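Thiol:disulfide interchange protein DsbA (Pseudomonas aeruginosa, PDB 4ZL8) probably introduces disulfide bonds into other periplasmic proteins by passing on the redox-active disulfide of its thioredoxin fold. Local coordinates at residues 82-87 / 122-127; 103-108 / 112-117; 64-69 / 136-141. The protein carries 1 engineered substitution. All coordinates share one frame; numbering follows the deposited sequence. Where two conformers were deposited one is given.

Contact 1: residues 82-87 / 122-127; sequences ISMGVE and KEKFLS. Engineered in segment 82-87: Ile-82 (natural residue Glu).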
loop_
_atom_site.group_PDB
_atom_site.type_symbol
_atom_site.label_atom_id
_atom_site.label_comp_id
_atom_site.label_asym_id
_atom_site.label_seq_id
_atom_site.Cartn_x
_atom_site.Cartn_y
_atom_site.Cartn_z
ATOM N N ILE A 82 -6.947 7.312 -5.189
ATOM C CA ILE A 82 -5.664 7.974 -5.445
ATOM C C ILE A 82 -5.736 8.916 -6.651
ATOM O O ILE A 82 -5.324 10.072 -6.577
ATOM C CB ILE A 82 -4.538 6.938 -5.663
ATOM C CG1 ILE A 82 -4.217 6.210 -4.362
ATOM C CG2 ILE A 82 -3.293 7.606 -6.217
ATOM C CD1 ILE A 82 -3.574 7.062 -3.310
ATOM N N SER A 83 -6.301 8.447 -7.758
ATOM C CA SER A 83 -6.415 9.270 -8.955
ATOM C C SER A 83 -7.231 10.526 -8.685
ATOM O O SER A 83 -6.912 11.625 -9.183
ATOM C CB SER A 83 -7.091 8.457 -10.065
ATOM O OG SER A 83 -7.431 9.254 -11.189
ATOM N N MET A 84 -8.281 10.381 -7.896
ATOM C CA MET A 84 -9.139 11.511 -7.549
ATOM C C MET A 84 -8.513 12.455 -6.526
ATOM O O MET A 84 -9.043 13.538 -6.294
ATOM C CB MET A 84 -10.467 11.024 -6.997
ATOM C CG MET A 84 -11.349 10.386 -8.029
ATOM S SD MET A 84 -12.910 9.810 -7.360
ATOM C CE MET A 84 -13.784 11.355 -7.111
ATOM N N GLY A 85 -7.408 12.039 -5.913
ATOM C CA GLY A 85 -6.707 12.863 -4.946
ATOM C C GLY A 85 -7.346 12.857 -3.567
ATOM O O GLY A 85 -7.072 13.764 -2.780
ATOM N N VAL A 86 -8.173 11.852 -3.277
ATOM C CA VAL A 86 -8.944 11.823 -2.034
ATOM C C VAL A 86 -8.681 10.603 -1.147
ATOM O O VAL A 86 -9.312 10.469 -0.098
ATOM C CB VAL A 86 -10.463 11.878 -2.310
ATOM C CG1 VAL A 86 -10.803 13.131 -3.098
ATOM C CG2 VAL A 86 -10.923 10.629 -3.034
ATOM N N GLU A 87 -7.773 9.709 -1.528
ATOM C CA GLU A 87 -7.623 8.484 -0.741
ATOM C C GLU A 87 -7.227 8.792 0.681
ATOM O O GLU A 87 -7.759 8.175 1.602
ATOM C CB GLU A 87 -6.632 7.499 -1.370
ATOM C CG GLU A 87 -6.835 6.042 -0.934
ATOM C CD GLU A 87 -6.177 5.698 0.386
ATOM O OE1 GLU A 87 -5.221 6.377 0.796
ATOM O OE2 GLU A 87 -6.633 4.693 0.999
ATOM N N LYS A 122 -19.794 11.043 -6.726
ATOM C CA LYS A 122 -20.141 9.691 -7.165
ATOM C C LYS A 122 -19.935 9.529 -8.673
ATOM O O LYS A 122 -19.409 8.509 -9.120
ATOM C CB LYS A 122 -21.588 9.323 -6.776
ATOM C CG LYS A 122 -22.151 8.095 -7.503
ATOM C CD LYS A 122 -23.448 7.573 -6.864
ATOM C CE LYS A 122 -23.890 6.266 -7.520
ATOM N NZ LYS A 122 -25.227 5.815 -7.025
ATOM N N GLU A 123 -20.351 10.524 -9.446
ATOM C CA GLU A 123 -20.215 10.422 -10.902
ATOM C C GLU A 123 -18.737 10.401 -11.295
ATOM O O GLU A 123 -18.329 9.652 -12.184
ATOM C CB GLU A 123 -20.960 11.558 -11.611
ATOM C CG GLU A 123 -22.477 11.383 -11.629
ATOM C CD GLU A 123 -22.910 9.967 -12.012
ATOM O OE1 GLU A 123 -22.505 9.489 -13.094
ATOM O OE2 GLU A 123 -23.649 9.328 -11.225
ATOM N N LYS A 124 -17.916 11.210 -10.639
ATOM C CA LYS A 124 -16.483 11.187 -10.922
ATOM C C LYS A 124 -15.831 9.893 -10.433
ATOM O O LYS A 124 -14.960 9.337 -11.103
ATOM C CB LYS A 124 -15.778 12.401 -10.310
ATOM C CG LYS A 124 -14.306 12.513 -10.676
ATOM C CD LYS A 124 -14.125 12.828 -12.140
ATOM C CE LYS A 124 -12.661 13.014 -12.517
ATOM N NZ LYS A 124 -12.507 13.351 -13.966
ATOM N N PHE A 125 -16.259 9.382 -9.282
ATOM C CA PHE A 125 -15.744 8.106 -8.829
ATOM C C PHE A 125 -16.040 7.008 -9.859
ATOM O O PHE A 125 -15.147 6.257 -10.236
ATOM C CB PHE A 125 -16.330 7.700 -7.468
ATOM C CG PHE A 125 -15.844 6.356 -7.016
ATOM C CD1 PHE A 125 -14.634 6.229 -6.352
ATOM C CD2 PHE A 125 -16.544 5.208 -7.324
ATOM C CE1 PHE A 125 -14.164 4.992 -5.968
ATOM C CE2 PHE A 125 -16.066 3.958 -6.937
ATOM C CZ PHE A 125 -14.887 3.854 -6.268
ATOM N N LEU A 126 -17.286 6.902 -10.292
ATOM C CA LEU A 126 -17.659 5.854 -11.231
ATOM C C LEU A 126 -16.926 6.005 -12.568
ATOM O O LEU A 126 -16.437 5.010 -13.105
ATOM C CB LEU A 126 -19.174 5.827 -11.413
ATOM C CG LEU A 126 -19.949 5.383 -10.159
ATOM C CD1 LEU A 126 -21.417 5.576 -10.366
ATOM C CD2 LEU A 126 -19.662 3.927 -9.820
ATOM N N SER A 127 -16.849 7.215 -13.118
ATOM C CA SER A 127 -16.149 7.447 -14.381
ATOM C C SER A 127 -14.670 7.094 -14.249
ATOM O O SER A 127 -14.077 6.486 -15.145
ATOM C CB SER A 127 -16.296 8.904 -14.812
ATOM O OG SER A 127 -15.605 9.161 -16.026
#

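Contact 2: residues 103-108 / 112-117; sequences KKLATP and ADFLAG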
loop_
_atom_site.group_PDB
_atom_site.type_symbol
_atom_site.label_atom_id
_atom_site.label_comp_id
_atom_site.label_asym_id
_atom_site.label_seq_id
_atom_site.Cartn_x
_atom_site.Cartn_y
_atom_site.Cartn_z
ATOM N N LYS A 103 -19.522 -3.350 5.963
ATOM C CA LYS A 103 -19.801 -3.001 4.581
ATOM C C LYS A 103 -18.861 -3.779 3.667
ATOM O O LYS A 103 -17.659 -3.866 3.925
ATOM C CB LYS A 103 -19.661 -1.492 4.364
ATOM C CG LYS A 103 -20.693 -0.709 5.167
ATOM C CD LYS A 103 -20.575 0.780 4.976
ATOM C CE LYS A 103 -21.628 1.525 5.790
ATOM N NZ LYS A 103 -22.991 1.346 5.245
ATOM N N LYS A 104 -19.411 -4.382 2.615
ATOM C CA LYS A 104 -18.596 -5.182 1.712
ATOM C C LYS A 104 -17.842 -4.374 0.673
ATOM O O LYS A 104 -16.750 -4.763 0.257
ATOM C CB LYS A 104 -19.466 -6.225 1.017
ATOM C CG LYS A 104 -20.242 -7.117 1.967
ATOM C CD LYS A 104 -19.346 -7.891 2.932
ATOM C CE LYS A 104 -20.160 -8.846 3.807
ATOM N NZ LYS A 104 -19.293 -9.636 4.726
ATOM N N LEU A 105 -18.415 -3.244 0.266
ATOM C CA LEU A 105 -17.838 -2.383 -0.766
ATOM C C LEU A 105 -17.360 -3.209 -1.960
ATOM O O LEU A 105 -16.222 -3.093 -2.394
ATOM C CB LEU A 105 -16.703 -1.515 -0.193
ATOM C CG LEU A 105 -17.112 -0.640 1.005
ATOM C CD1 LEU A 105 -15.954 0.225 1.437
ATOM C CD2 LEU A 105 -18.339 0.236 0.715
ATOM N N ALA A 106 -18.285 -4.005 -2.498
ATOM C CA ALA A 106 -17.934 -5.107 -3.405
ATOM C C ALA A 106 -18.241 -4.822 -4.861
ATOM O O ALA A 106 -17.848 -5.595 -5.735
ATOM C CB ALA A 106 -18.619 -6.390 -2.973
ATOM N N THR A 107 -18.945 -3.723 -5.122
ATOM C CA THR A 107 -19.221 -3.285 -6.485
ATOM C C THR A 107 -19.029 -1.790 -6.534
ATOM O O THR A 107 -19.107 -1.133 -5.503
ATOM C CB THR A 107 -20.664 -3.556 -6.896
ATOM O OG1 THR A 107 -21.559 -2.786 -6.077
ATOM C CG2 THR A 107 -21.016 -5.033 -6.770
ATOM N N PRO A 108 -18.779 -1.229 -7.725
ATOM C CA PRO A 108 -18.582 0.223 -7.768
ATOM C C PRO A 108 -19.827 1.014 -7.352
ATOM O O PRO A 108 -19.648 2.084 -6.795
ATOM C CB PRO A 108 -18.154 0.499 -9.226
ATOM C CG PRO A 108 -18.421 -0.769 -9.982
ATOM C CD PRO A 108 -18.480 -1.890 -9.010
ATOM N N ALA A 112 -19.478 3.770 -4.485
ATOM C CA ALA A 112 -19.800 5.165 -4.739
ATOM C C ALA A 112 -20.810 5.668 -3.719
ATOM O O ALA A 112 -20.733 6.798 -3.256
ATOM C CB ALA A 112 -20.343 5.331 -6.143
ATOM N N ASP A 113 -21.791 4.839 -3.384
ATOM C CA ASP A 113 -22.821 5.231 -2.438
ATOM C C ASP A 113 -22.210 5.478 -1.054
ATOM O O ASP A 113 -22.521 6.466 -0.391
ATOM C CB ASP A 113 -23.914 4.168 -2.379
ATOM C CG ASP A 113 -24.800 4.183 -3.603
ATOM O OD1 ASP A 113 -24.722 5.162 -4.377
ATOM O OD2 ASP A 113 -25.579 3.221 -3.790
ATOM N N PHE A 114 -21.331 4.586 -0.628
ATOM C CA PHE A 114 -20.641 4.780 0.637
ATOM C C PHE A 114 -19.769 6.032 0.593
ATOM O O PHE A 114 -19.796 6.855 1.520
ATOM C CB PHE A 114 -19.761 3.573 0.973
ATOM C CG PHE A 114 -18.788 3.845 2.087
ATOM C CD1 PHE A 114 -19.230 3.967 3.380
ATOM C CD2 PHE A 114 -17.447 4.036 1.830
ATOM C CE1 PHE A 114 -18.343 4.262 4.397
ATOM C CE2 PHE A 114 -16.564 4.327 2.857
ATOM C CZ PHE A 114 -17.011 4.436 4.120
ATOM N N LEU A 115 -18.975 6.155 -0.455
ATOM C CA LEU A 115 -17.995 7.228 -0.553
ATOM C C LEU A 115 -18.668 8.591 -0.683
ATOM O O LEU A 115 -18.125 9.590 -0.223
ATOM C CB LEU A 115 -17.037 6.956 -1.701
ATOM C CG LEU A 115 -16.104 5.762 -1.487
ATOM C CD1 LEU A 115 -15.485 5.379 -2.819
ATOM C CD2 LEU A 115 -15.041 6.079 -0.417
ATOM N N ALA A 116 -19.868 8.643 -1.263
ATOM C CA ALA A 116 -20.631 9.882 -1.327
ATOM C C ALA A 116 -20.871 10.429 0.075
ATOM O O ALA A 116 -20.859 11.646 0.308
ATOM C CB ALA A 116 -21.969 9.663 -2.059
ATOM N N GLY A 117 -21.128 9.537 1.023
ATOM C CA GLY A 117 -21.321 9.920 2.403
ATOM C C GLY A 117 -20.092 10.560 3.024
ATOM O O GLY A 117 -20.196 11.251 4.045
#

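Contact 3: residues 64-69 / 136-141; sequences PALFGG and GQMEKA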
loop_
_atom_site.group_PDB
_atom_site.type_symbol
_atom_site.label_atom_id
_atom_site.label_comp_id
_atom_site.label_asym_id
_atom_site.label_seq_id
_atom_site.Cartn_x
_atom_site.Cartn_y
_atom_site.Cartn_z
ATOM N N PRO A 64 -1.975 -1.647 -3.589
ATOM C CA PRO A 64 -2.920 -2.734 -3.346
ATOM C C PRO A 64 -2.434 -4.012 -3.980
ATOM O O PRO A 64 -1.963 -3.989 -5.111
ATOM C CB PRO A 64 -4.182 -2.246 -4.042
ATOM C CG PRO A 64 -3.673 -1.462 -5.193
ATOM C CD PRO A 64 -2.421 -0.774 -4.680
ATOM N N ALA A 65 -2.557 -5.125 -3.263
ATOM C CA ALA A 65 -2.221 -6.447 -3.775
ATOM C C ALA A 65 -3.426 -6.929 -4.567
ATOM O O ALA A 65 -4.532 -7.075 -4.032
ATOM C CB ALA A 65 -1.893 -7.391 -2.638
ATOM N N LEU A 66 -3.220 -7.114 -5.866
ATOM C CA LEU A 66 -4.292 -7.478 -6.783
ATOM C C LEU A 66 -4.224 -8.978 -7.034
ATOM O O LEU A 66 -3.834 -9.432 -8.123
ATOM C CB LEU A 66 -4.174 -6.679 -8.085
ATOM C CG LEU A 66 -4.130 -5.169 -7.877
ATOM C CD1 LEU A 66 -3.873 -4.479 -9.208
ATOM C CD2 LEU A 66 -5.402 -4.644 -7.236
ATOM N N PHE A 67 -4.629 -9.731 -6.021
ATOM C CA PHE A 67 -4.455 -11.182 -5.991
ATOM C C PHE A 67 -5.747 -11.903 -6.356
ATOM O O PHE A 67 -5.929 -13.081 -6.027
ATOM C CB PHE A 67 -3.970 -11.618 -4.611
ATOM C CG PHE A 67 -2.551 -11.215 -4.315
ATOM C CD1 PHE A 67 -1.796 -10.543 -5.269
ATOM C CD2 PHE A 67 -1.967 -11.506 -3.095
ATOM C CE1 PHE A 67 -0.497 -10.172 -5.014
ATOM C CE2 PHE A 67 -0.658 -11.130 -2.839
ATOM C CZ PHE A 67 0.072 -10.468 -3.797
ATOM N N GLY A 68 -6.643 -11.194 -7.020
ATOM C CA GLY A 68 -7.867 -11.789 -7.520
ATOM C C GLY A 68 -9.136 -11.422 -6.771
ATOM O O GLY A 68 -9.124 -11.067 -5.601
ATOM N N GLY A 69 -10.261 -11.538 -7.467
ATOM C CA GLY A 69 -11.568 -11.378 -6.844
ATOM C C GLY A 69 -11.740 -10.063 -6.124
ATOM O O GLY A 69 -11.428 -9.000 -6.653
ATOM N N GLY A 136 -4.685 0.861 -16.686
ATOM C CA GLY A 136 -3.235 0.929 -16.693
ATOM C C GLY A 136 -2.629 0.886 -15.306
ATOM O O GLY A 136 -1.645 0.185 -15.077
ATOM N N GLN A 137 -3.206 1.623 -14.366
ATOM C CA GLN A 137 -2.710 1.603 -13.005
ATOM C C GLN A 137 -2.842 0.217 -12.381
ATOM O O GLN A 137 -1.968 -0.212 -11.631
ATOM C CB GLN A 137 -3.394 2.670 -12.139
ATOM C CG GLN A 137 -3.096 4.096 -12.600
ATOM C CD GLN A 137 -1.629 4.417 -12.494
ATOM O OE1 GLN A 137 -1.000 4.145 -11.475
ATOM N NE2 GLN A 137 -1.071 4.989 -13.554
ATOM N N MET A 138 -3.954 -0.466 -12.644
ATOM C CA MET A 138 -4.167 -1.816 -12.139
ATOM C C MET A 138 -3.068 -2.729 -12.674
ATOM O O MET A 138 -2.473 -3.524 -11.937
ATOM C CB MET A 138 -5.558 -2.333 -12.552
ATOM C CG MET A 138 -6.676 -1.647 -11.807
ATOM S SD MET A 138 -6.883 -2.277 -10.142
ATOM C CE MET A 138 -7.636 -3.868 -10.488
ATOM N N GLU A 139 -2.786 -2.645 -13.966
ATOM C CA GLU A 139 -1.768 -3.511 -14.547
ATOM C C GLU A 139 -0.398 -3.236 -13.924
ATOM O O GLU A 139 0.390 -4.145 -13.646
ATOM C CB GLU A 139 -1.721 -3.358 -16.078
ATOM C CG GLU A 139 -0.658 -4.212 -16.768
ATOM C CD GLU A 139 -0.984 -5.685 -16.804
ATOM O OE1 GLU A 139 -2.049 -6.079 -16.288
ATOM O OE2 GLU A 139 -0.177 -6.442 -17.375
ATOM N N LYS A 140 -0.087 -1.956 -13.743
ATOM C CA LYS A 140 1.194 -1.606 -13.139
ATOM C C LYS A 140 1.312 -2.139 -11.728
ATOM O O LYS A 140 2.368 -2.647 -11.348
ATOM C CB LYS A 140 1.376 -0.096 -13.165
ATOM C CG LYS A 140 1.703 0.386 -14.564
ATOM C CD LYS A 140 1.869 1.900 -14.668
ATOM C CE LYS A 140 2.229 2.339 -16.088
ATOM N NZ LYS A 140 2.204 3.834 -16.223
ATOM N N ALA A 141 0.237 -2.066 -10.961
ATOM C CA ALA A 141 0.267 -2.584 -9.596
ATOM C C ALA A 141 0.458 -4.086 -9.583
ATOM O O ALA A 141 1.179 -4.625 -8.737
ATOM C CB ALA A 141 -0.981 -2.178 -8.850
#

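Contact 1: residues 82-87 / 122-127
Met-84 reaches Phe-125 and Lys-124 because its CG stands anti to its own carbonyl carbon (chi1 -70°) and chi2 is fully extended, which carries the sulfur straight out from the end of helix 70-84; the bend comes last, at chi3 (74°), and turns the methyl along the facing helix. On that helix Phe-125 has CG opposite its backbone N (chi1 178°), and its ring leads off to one side, so that the sulfur meets the start of the side chain first. Met-84 SD rests on the root of the phenylalanine, 3.6 Å from Phe-125 CA and 4.0 Å from Phe-125 CB. SD of Met-84 is 5.4 Å from the ring centroid of Phe-125, a Met-aromatic contact of oblique geometry. The terminal methyl meets the lysine stem: Met-84 CE lies 3.8 Å from Lys-124 CG, the two side chains running alongside in opposite senses while the rest of Lys-124 leads off from the interface. Just beyond Met-84 the helix ends in a Schellman motif at Gly-85, whose positive phi turns the chain out of the helix; Gly-85 N donates to Ile-82 O at 2.9 Å. Ile-82 itself is an engineered residue, glutamate in the natural sequence, and does not touch the 122-127 segment. Thr-128 adds a further contact to Met-84, and Phe-125 packs on Thr-80 of helix 70-84 and on Met-111 and Leu-115 of helix 108-116, joining three helices of the helical part of the DsbA fold. No hydrogen bond spans the two segments, so their direct attraction is probably mostly dispersion between a polarisable thioether, a ring and aliphatic carbon.

Contact 2: residues 103-108 / 112-117
Helix 108-116, in the helical part of the DsbA fold, is N-capped and folds back on the loop that leads into it, with Phe-114 set against Leu-105 and Lys-103. Thr-107 is the N-cap of this helix, and its OG1 accepts the backbone N of Glu-110, so a side chain serves one of the amides that the first turn leaves without a helical carbonyl. The next step is the main-chain bond from Ala-112 N to Pro-108 O, 2.9 Å long, with an N-H...O angle of 160°. The methyl of Ala-112 also sits against that carbonyl, its CB 3.4 Å from Pro-108 O. Two residues further along, Phe-114 faces the loop. With CG turned opposite its backbone N (chi1 167°), its ring is laid beside the aliphatic chains of two loop residues. Leu-105 uses both branches: CD2 lies against the stem of the phenylalanine, 3.6 Å from Phe-114 CB, while CD1 comes 4.1 Å from Phe-114 CD2. Both backbone angles of Leu-105 are positive, a left-handed conformation in which its side chain points at the helix. It also touches Ile-98 of helix 87-99 and His-74 and Met-77 of helix 70-84, so this leucine is buried where three helices converge on the loop. Glu-110 adds polar ties to the same loop, OE1 taking Ala-106 N and OE2 making a weak bond with Leu-105 N. The Lys-103 side chain runs at about a right angle to that of Phe-114, extended through chi2 and chi3 and bent only at chi4. Its approach to the ring itself is oblique, and the nearest atom is a methylene rather than the ammonium: Lys-103 CD to Phe-114 CD1, 3.8 Å.

Contact 3: residues 64-69 / 136-141
Leu-66 and Met-138 cross at about a right angle, the forked end of the leucine set against the bent thioether. Met-138 starts off along the flank of its helix, but bends at both chi2 (-78°) and chi3 (-74°) fold its far end round to the loop. Sulfur and methyl then sit beside the two leucine branches, with Leu-66 CD1 3.8 Å from Met-138 SD and Leu-66 CD2 4.0 Å from Met-138 CE. The leucine points directly at the helix, its CG anti to the carbonyl carbon and chi2 extended. CD1 goes deepest: it touches the thioether, lies 3.7 Å from Ala-141 CB, and approaches the main chain, 3.2 Å from Met-138 O. This last pair is a close methyl-to-carbonyl contact and no hydrogen bond, so the branch is lodged against the helix backbone as well as against side chains. Ala-141, one turn further on, presents its methyl to the loop, and Pro-64 O stands 4.3 Å from Ala-141 CB, a looser touch. No hydrogen bond links the two segments, and the buried join depends on the fit of these apolar groups. Gly-69 is the N-cap of helix 70-84, and Asn-72 OD1 of that helix accepts Gly-68 N. The contact thus sits where strand 58-64, an outer strand of the thioredoxin sheet, passes into helix 70-84: Ala-65 still bonds through its backbone to Phe-33 of the neighbouring strand 27-33, Pro-64 packs on Phe-78, and Met-138 reaches from helix 132-148 to Gln-76 and Leu-79.

In the fold
From the N terminus, the chain first meets these contacts at 64-69, where strand 58-64 ends; contact 3 closes the longest loop, back from helix 132-148, and encloses both others. Within it, contact 1 joins the end of helix 70-84 to helix 122-129, and contact 2 is a short local closure inside that, where the loop after helix 87-99 enters helix 108-116. The three nest without crossing. Contacts 1 and 2 touch, through the Lys-122 to Asp-113 salt bridge and packing of Leu-126 on Pro-108, tying helix 108-116 to helix 122-129. Contact 3 stands apart, its centre about 17 Å from that of contact 1, linking helix 132-148 to the sheet's edge.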